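Local coordinates for beta sliding clamp (PDB 5WCE), which forms a ring-shaped head-to-tail homodimer around DNA and probably tethers DNA polymerases and other proteins to it, making synthesis processive, at residues Ser133-Ile144 and Met220-Val231. Numbering follows the deposited sequence. Where two conformers were deposited one is given.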
ATOM      1  N   SER A 133     -31.849  13.868  19.578  1.00 32.86           N
ATOM      2  CA  SER A 133     -32.714  12.907  20.268  1.00 34.12           C
ATOM      3  C   SER A 133     -32.002  12.331  21.515  1.00 36.18           C
ATOM      4  O   SER A 133     -30.763  12.437  21.672  1.00 33.83           O
ATOM      5  CB  SER A 133     -33.065  11.753  19.357  1.00 32.58           C
ATOM      6  OG  SER A 133     -31.929  10.948  18.999  1.00 29.58           O
ATOM      7  N   SER A 134     -32.797  11.689  22.364  1.00 38.80           N
ATOM      8  CA  SER A 134     -32.254  10.769  23.370  1.00 40.05           C
ATOM      9  C   SER A 134     -31.468   9.644  22.694  1.00 37.54           C
ATOM     10  O   SER A 134     -31.685   9.313  21.523  1.00 36.08           O
ATOM     11  CB  SER A 134     -33.376  10.185  24.269  1.00 43.24           C
ATOM     12  OG  SER A 134     -34.359   9.504  23.507  1.00 46.56           O
ATOM     13  N   ARG A 135     -30.545   9.076  23.454  1.00 37.21           N
ATOM     14  CA  ARG A 135     -29.728   7.952  23.030  1.00 36.32           C
ATOM     15  C   ARG A 135     -30.600   6.756  22.643  1.00 36.42           C
ATOM     16  O   ARG A 135     -31.510   6.382  23.358  1.00 34.89           O
ATOM     17  CB  ARG A 135     -28.745   7.552  24.128  1.00 38.52           C
ATOM     18  CG  ARG A 135     -27.619   8.561  24.275  1.00 40.49           C
ATOM     19  CD  ARG A 135     -26.815   8.294  25.534  1.00 44.28           C
ATOM     20  NE  ARG A 135     -25.778   9.300  25.653  1.00 48.00           N
ATOM     21  CZ  ARG A 135     -25.990  10.564  26.043  1.00 52.04           C
ATOM     22  NH1 ARG A 135     -27.214  10.997  26.405  1.00 54.61           N
ATOM     23  NH2 ARG A 135     -24.964  11.400  26.087  1.00 51.11           N
ATOM     24  N   ILE A 136     -30.280   6.193  21.487  1.00 35.06           N
ATOM     25  CA  ILE A 136     -30.900   4.997  20.952  1.00 36.13           C
ATOM     26  C   ILE A 136     -29.802   3.930  20.875  1.00 33.44           C
ATOM     27  O   ILE A 136     -28.872   4.060  20.098  1.00 31.90           O
ATOM     28  CB  ILE A 136     -31.433   5.281  19.549  1.00 36.31           C
ATOM     29  CG1 ILE A 136     -32.507   6.369  19.597  1.00 38.17           C
ATOM     30  CG2 ILE A 136     -31.947   4.011  18.920  1.00 37.90           C
ATOM     31  CD1 ILE A 136     -32.791   7.039  18.276  1.00 39.01           C
ATOM     32  N   ALA A 137     -29.916   2.861  21.656  1.00 33.71           N
ATOM     33  CA  ALA A 137     -28.939   1.761  21.634  1.00 32.97           C
ATOM     34  C   ALA A 137     -29.166   0.900  20.402  1.00 32.18           C
ATOM     35  O   ALA A 137     -30.289   0.463  20.145  1.00 32.78           O
ATOM     36  CB  ALA A 137     -29.028   0.914  22.882  1.00 34.61           C
ATOM     37  N   VAL A 138     -28.103   0.758  19.608  1.00 31.24           N
ATOM     38  CA  VAL A 138     -28.097  -0.040  18.407  1.00 30.37           C
ATOM     39  C   VAL A 138     -27.073  -1.126  18.549  1.00 29.99           C
ATOM     40  O   VAL A 138     -25.898  -0.861  18.821  1.00 31.33           O
ATOM     41  CB  VAL A 138     -27.809   0.790  17.124  1.00 28.20           C
ATOM     42  CG1 VAL A 138     -28.005  -0.066  15.889  1.00 26.98           C
ATOM     43  CG2 VAL A 138     -28.705   2.030  17.092  1.00 29.07           C
ATOM     44  N   ASP A 139     -27.500  -2.364  18.322  1.00 30.70           N
ATOM     45  CA  ASP A 139     -26.537  -3.455  18.287  1.00 30.50           C
ATOM     46  C   ASP A 139     -25.375  -3.165  17.322  1.00 28.50           C
ATOM     47  O   ASP A 139     -25.582  -2.823  16.138  1.00 27.21           O
ATOM     48  CB  ASP A 139     -27.253  -4.771  17.914  1.00 32.36           C
ATOM     49  CG  ASP A 139     -26.313  -5.914  17.903  1.00 33.07           C
ATOM     50  OD1 ASP A 139     -25.557  -6.126  16.925  1.00 33.14           O
ATOM     51  OD2 ASP A 139     -26.275  -6.589  18.918  1.00 35.72           O
ATOM     52  N   THR A 140     -24.155  -3.323  17.803  1.00 27.39           N
ATOM     53  CA  THR A 140     -22.977  -2.891  17.081  1.00 26.09           C
ATOM     54  C   THR A 140     -22.749  -3.668  15.797  1.00 26.27           C
ATOM     55  O   THR A 140     -22.379  -3.102  14.766  1.00 25.02           O
ATOM     56  CB  THR A 140     -21.706  -2.997  17.971  1.00 26.19           C
ATOM     57  OG1 THR A 140     -21.842  -2.142  19.127  1.00 26.87           O
ATOM     58  CG2 THR A 140     -20.484  -2.589  17.220  1.00 24.96           C
ATOM     59  N   ASN A 141     -22.904  -4.977  15.893  1.00 27.34           N
ATOM     60  CA  ASN A 141     -22.763  -5.843  14.710  1.00 27.11           C
ATOM     61  C   ASN A 141     -23.821  -5.526  13.652  1.00 26.03           C
ATOM     62  O   ASN A 141     -23.499  -5.487  12.481  1.00 25.35           O
ATOM     63  CB  ASN A 141     -22.799  -7.312  15.128  1.00 28.52           C
ATOM     64  CG  ASN A 141     -21.488  -7.761  15.807  1.00 29.79           C
ATOM     65  OD1 ASN A 141     -20.375  -7.245  15.547  1.00 29.53           O
ATOM     66  ND2 ASN A 141     -21.622  -8.750  16.642  1.00 31.90           N
ATOM     67  N   GLU A 142     -25.056  -5.269  14.087  1.00 26.43           N
ATOM     68  CA  GLU A 142     -26.119  -4.774  13.229  1.00 26.12           C
ATOM     69  C   GLU A 142     -25.737  -3.471  12.513  1.00 24.99           C
ATOM     70  O   GLU A 142     -25.938  -3.364  11.277  1.00 22.51           O
ATOM     71  CB  GLU A 142     -27.420  -4.633  13.982  1.00 28.58           C
ATOM     72  CG  GLU A 142     -28.051  -5.955  14.432  1.00 31.99           C
ATOM     73  CD  GLU A 142     -28.415  -6.825  13.237  1.00 34.85           C
ATOM     74  OE1 GLU A 142     -29.388  -6.507  12.572  1.00 36.72           O
ATOM     75  OE2 GLU A 142     -27.711  -7.804  12.974  1.00 37.83           O
ATOM     76  N   LEU A 143     -25.171  -2.501  13.261  1.00 22.91           N
ATOM     77  CA  LEU A 143     -24.784  -1.242  12.648  1.00 22.62           C
ATOM     78  C   LEU A 143     -23.658  -1.445  11.647  1.00 20.93           C
ATOM     79  O   LEU A 143     -23.641  -0.837  10.547  1.00 18.72           O
ATOM     80  CB  LEU A 143     -24.442  -0.212  13.737  1.00 23.45           C
ATOM     81  CG  LEU A 143     -24.321   1.240  13.344  1.00 23.86           C
ATOM     82  CD1 LEU A 143     -25.586   1.661  12.615  1.00 23.79           C
ATOM     83  CD2 LEU A 143     -24.112   2.070  14.641  1.00 24.61           C
ATOM     84  N   ILE A 144     -22.728  -2.331  12.014  1.00 20.85           N
ATOM     85  CA  ILE A 144     -21.607  -2.668  11.149  1.00 21.26           C
ATOM     86  C   ILE A 144     -22.166  -3.253   9.825  1.00 20.29           C
ATOM     87  O   ILE A 144     -21.710  -2.866   8.782  1.00 19.58           O
ATOM     88  CB  ILE A 144     -20.580  -3.622  11.817  1.00 22.48           C
ATOM     89  CG1 ILE A 144     -19.685  -2.833  12.785  1.00 23.21           C
ATOM     90  CG2 ILE A 144     -19.691  -4.324  10.754  1.00 22.41           C
ATOM     91  CD1 ILE A 144     -18.772  -3.725  13.648  1.00 24.60           C
ATOM     92  N   MET A 220     -16.349   1.740  15.490  1.00 29.85           N
ATOM     93  CA  MET A 220     -17.079   0.502  15.723  1.00 30.48           C
ATOM     94  C   MET A 220     -16.202  -0.722  15.856  1.00 35.03           C
ATOM     95  O   MET A 220     -16.625  -1.646  16.517  1.00 35.64           O
ATOM     96  CB  MET A 220     -18.080   0.241  14.603  1.00 28.96           C
ATOM     97  CG  MET A 220     -19.314   1.052  14.796  1.00 28.43           C
ATOM     98  SD  MET A 220     -20.414   0.914  13.389  1.00 26.54           S
ATOM     99  CE  MET A 220     -20.895   2.634  13.264  1.00 26.22           C
ATOM    100  N   GLU A 221     -15.006  -0.735  15.248  1.00 38.01           N
ATOM    101  CA  GLU A 221     -14.133  -1.907  15.368  0.50 40.68           C
ATOM    102  C   GLU A 221     -13.708  -2.157  16.829  1.00 43.75           C
ATOM    103  O   GLU A 221     -13.502  -3.304  17.194  1.00 47.67           O
ATOM    104  CB  GLU A 221     -12.945  -1.898  14.406  0.50 38.96           C
ATOM    105  CG  GLU A 221     -12.610  -3.308  13.898  0.50 39.60           C
ATOM    106  CD  GLU A 221     -13.564  -3.817  12.815  0.50 39.27           C
ATOM    107  OE1 GLU A 221     -13.228  -3.702  11.627  0.50 38.56           O
ATOM    108  OE2 GLU A 221     -14.662  -4.315  13.125  0.50 38.73           O
ATOM    109  N   SER A 222     -13.634  -1.109  17.660  1.00 45.83           N
ATOM    110  CA  SER A 222     -13.238  -1.213  19.084  1.00 45.70           C
ATOM    111  C   SER A 222     -14.414  -1.057  20.067  1.00 48.24           C
ATOM    112  O   SER A 222     -14.174  -0.982  21.283  1.00 50.88           O
ATOM    113  CB  SER A 222     -12.230  -0.106  19.410  1.00 47.95           C
ATOM    114  OG  SER A 222     -11.111  -0.031  18.528  1.00 52.77           O
ATOM    115  N   ALA A 223     -15.662  -1.011  19.577  1.00 43.58           N
ATOM    116  CA  ALA A 223     -16.825  -0.746  20.417  1.00 42.79           C
ATOM    117  C   ALA A 223     -17.251  -1.964  21.194  1.00 42.88           C
ATOM    118  O   ALA A 223     -16.734  -3.029  20.973  1.00 46.31           O
ATOM    119  CB  ALA A 223     -18.000  -0.240  19.559  1.00 41.84           C
ATOM    120  N   GLY A 224     -18.229  -1.781  22.077  1.00 42.21           N
ATOM    121  CA  GLY A 224     -18.860  -2.839  22.861  1.00 41.55           C
ATOM    122  C   GLY A 224     -20.052  -3.474  22.165  1.00 40.90           C
ATOM    123  O   GLY A 224     -20.133  -3.452  20.929  1.00 38.21           O
ATOM    124  N   GLU A 225     -20.996  -4.002  22.932  1.00 41.04           N
ATOM    125  CA  GLU A 225     -22.148  -4.717  22.333  1.00 43.58           C
ATOM    126  C   GLU A 225     -23.088  -3.796  21.554  1.00 40.89           C
ATOM    127  O   GLU A 225     -23.729  -4.215  20.568  1.00 37.10           O
ATOM    128  CB  GLU A 225     -22.985  -5.441  23.418  1.00 47.64           C
ATOM    129  CG  GLU A 225     -22.325  -6.664  24.076  1.00 51.97           C
ATOM    130  CD  GLU A 225     -22.175  -7.855  23.126  1.00 54.48           C
ATOM    131  OE1 GLU A 225     -23.085  -8.727  23.067  1.00 58.84           O
ATOM    132  OE2 GLU A 225     -21.141  -7.911  22.425  1.00 55.81           O
ATOM    133  N   THR A 226     -23.218  -2.554  22.043  1.00 37.64           N
ATOM    134  CA  THR A 226     -24.066  -1.573  21.408  1.00 35.26           C
ATOM    135  C   THR A 226     -23.327  -0.259  21.215  1.00 33.05           C
ATOM    136  O   THR A 226     -22.302   0.011  21.838  1.00 31.57           O
ATOM    137  CB  THR A 226     -25.386  -1.327  22.166  1.00 37.30           C
ATOM    138  OG1 THR A 226     -25.120  -0.786  23.436  1.00 36.09           O
ATOM    139  CG2 THR A 226     -26.182  -2.605  22.365  1.00 38.97           C
ATOM    140  N   VAL A 227     -23.832   0.507  20.253  1.00 30.40           N
ATOM    141  CA  VAL A 227     -23.414   1.889  19.973  1.00 29.68           C
ATOM    142  C   VAL A 227     -24.684   2.722  20.208  1.00 29.60           C
ATOM    143  O   VAL A 227     -25.793   2.347  19.740  1.00 29.02           O
ATOM    144  CB  VAL A 227     -22.934   2.045  18.527  1.00 28.83           C
ATOM    145  CG1 VAL A 227     -22.721   3.505  18.122  1.00 28.55           C
ATOM    146  CG2 VAL A 227     -21.681   1.232  18.326  1.00 29.22           C
ATOM    147  N   ASP A 228     -24.530   3.815  20.958  1.00 28.65           N
ATOM    148  CA  ASP A 228     -25.591   4.778  21.107  1.00 28.86           C
ATOM    149  C   ASP A 228     -25.664   5.785  19.913  1.00 28.41           C
ATOM    150  O   ASP A 228     -24.646   6.386  19.513  1.00 26.70           O
ATOM    151  CB  ASP A 228     -25.474   5.487  22.467  1.00 30.25           C
ATOM    152  CG  ASP A 228     -26.015   4.641  23.619  1.00 31.81           C
ATOM    153  OD1 ASP A 228     -26.518   3.520  23.394  1.00 34.08           O
ATOM    154  OD2 ASP A 228     -26.017   5.095  24.749  1.00 32.26           O
ATOM    155  N   LEU A 229     -26.873   5.956  19.357  1.00 27.49           N
ATOM    156  CA  LEU A 229     -27.102   6.836  18.249  1.00 27.15           C
ATOM    157  C   LEU A 229     -28.054   7.943  18.693  1.00 28.57           C
ATOM    158  O   LEU A 229     -29.081   7.712  19.396  1.00 29.90           O
ATOM    159  CB  LEU A 229     -27.682   6.053  17.063  1.00 27.88           C
ATOM    160  CG  LEU A 229     -28.067   6.819  15.809  1.00 28.26           C
ATOM    161  CD1 LEU A 229     -26.850   7.393  15.107  1.00 27.22           C
ATOM    162  CD2 LEU A 229     -28.758   5.862  14.854  1.00 29.33           C
ATOM    163  N   GLN A 230     -27.722   9.169  18.298  1.00 27.10           N
ATOM    164  CA  GLN A 230     -28.605  10.293  18.454  1.00 27.93           C
ATOM    165  C   GLN A 230     -28.725  10.998  17.133  1.00 27.83           C
ATOM    166  O   GLN A 230     -27.763  11.070  16.353  1.00 24.70           O
ATOM    167  CB  GLN A 230     -28.133  11.254  19.546  1.00 27.86           C
ATOM    168  CG  GLN A 230     -28.078  10.639  20.920  1.00 28.52           C
ATOM    169  CD  GLN A 230     -27.313  11.511  21.897  1.00 29.18           C
ATOM    170  OE1 GLN A 230     -26.082  11.512  21.914  1.00 28.61           O
ATOM    171  NE2 GLN A 230     -28.037  12.246  22.701  1.00 29.78           N
ATOM    172  N   VAL A 231     -29.927  11.515  16.889  1.00 29.22           N
ATOM    173  CA  VAL A 231     -30.215  12.132  15.618  1.00 30.86           C
ATOM    174  C   VAL A 231     -31.063  13.382  15.807  1.00 30.89           C
ATOM    175  O   VAL A 231     -31.903  13.445  16.684  1.00 32.30           O
ATOM    176  CB  VAL A 231     -30.976  11.158  14.707  1.00 32.52           C
ATOM    177  CG1 VAL A 231     -31.261  11.802  13.362  1.00 34.65           C
ATOM    178  CG2 VAL A 231     -30.196   9.878  14.511  1.00 32.44           C
TER
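Leu143 and Met220 meet in the tightest apolar part of this contact, where Leu143 CD2 lies 3.5 Å from Met220 CE and the two side chains cross at about a right angle. Val227 joins from the strand, its CG1 4.0 Å from the same Leu143 CD2. Ile144 runs past Met220 in the opposite direction, with CG1 3.9 Å from Met220 SD. Phe240 also touches Met220, tying this cluster to strand 235-240. Thr140 closes the strand end: OG1, beside its own backbone N (chi1 -61°), donates to Gly224 O at 2.8 Å, while that N donates to Glu225 O. One residue thus grips two successive carbonyls. The topology is an antiparallel edge pairing that leads directly into a helix: strand 136-139 is the outermost strand, within this chain, of a sheet that runs on through strand 226-231 into the N-terminal domain. Reciprocal N-H...O pairs at Ile136/Leu229 and Val138/Val227 bond the two strands, and Asp139 N-caps helix 140-148 by accepting from Glu142 N. The far end is held by polar side chains. Ser133 OG accepts from Val231 N at 3.0 Å, and Gln230 NE2 reaches Ser133 O at 2.9 Å with a 152° N-H...O angle. The amide of Gln230 sits tilted over one face of the Arg135 guanidinium, planes 34° apart, with OE1 above its centre and accepting from Arg237. An alanine at Gln230 is likely to leave Ser133 O and Arg237 without these mates and that face of the guanidinium without the amide over it. The face bearing Ala137 and Asp228 is looser and more exposed: Arg135 NE stands 4.3 Å from Asp228 OD2, beyond a salt bridge, and pairs with Glu239 instead, while Asp228 OD1 lies against Ala137 CA and CB.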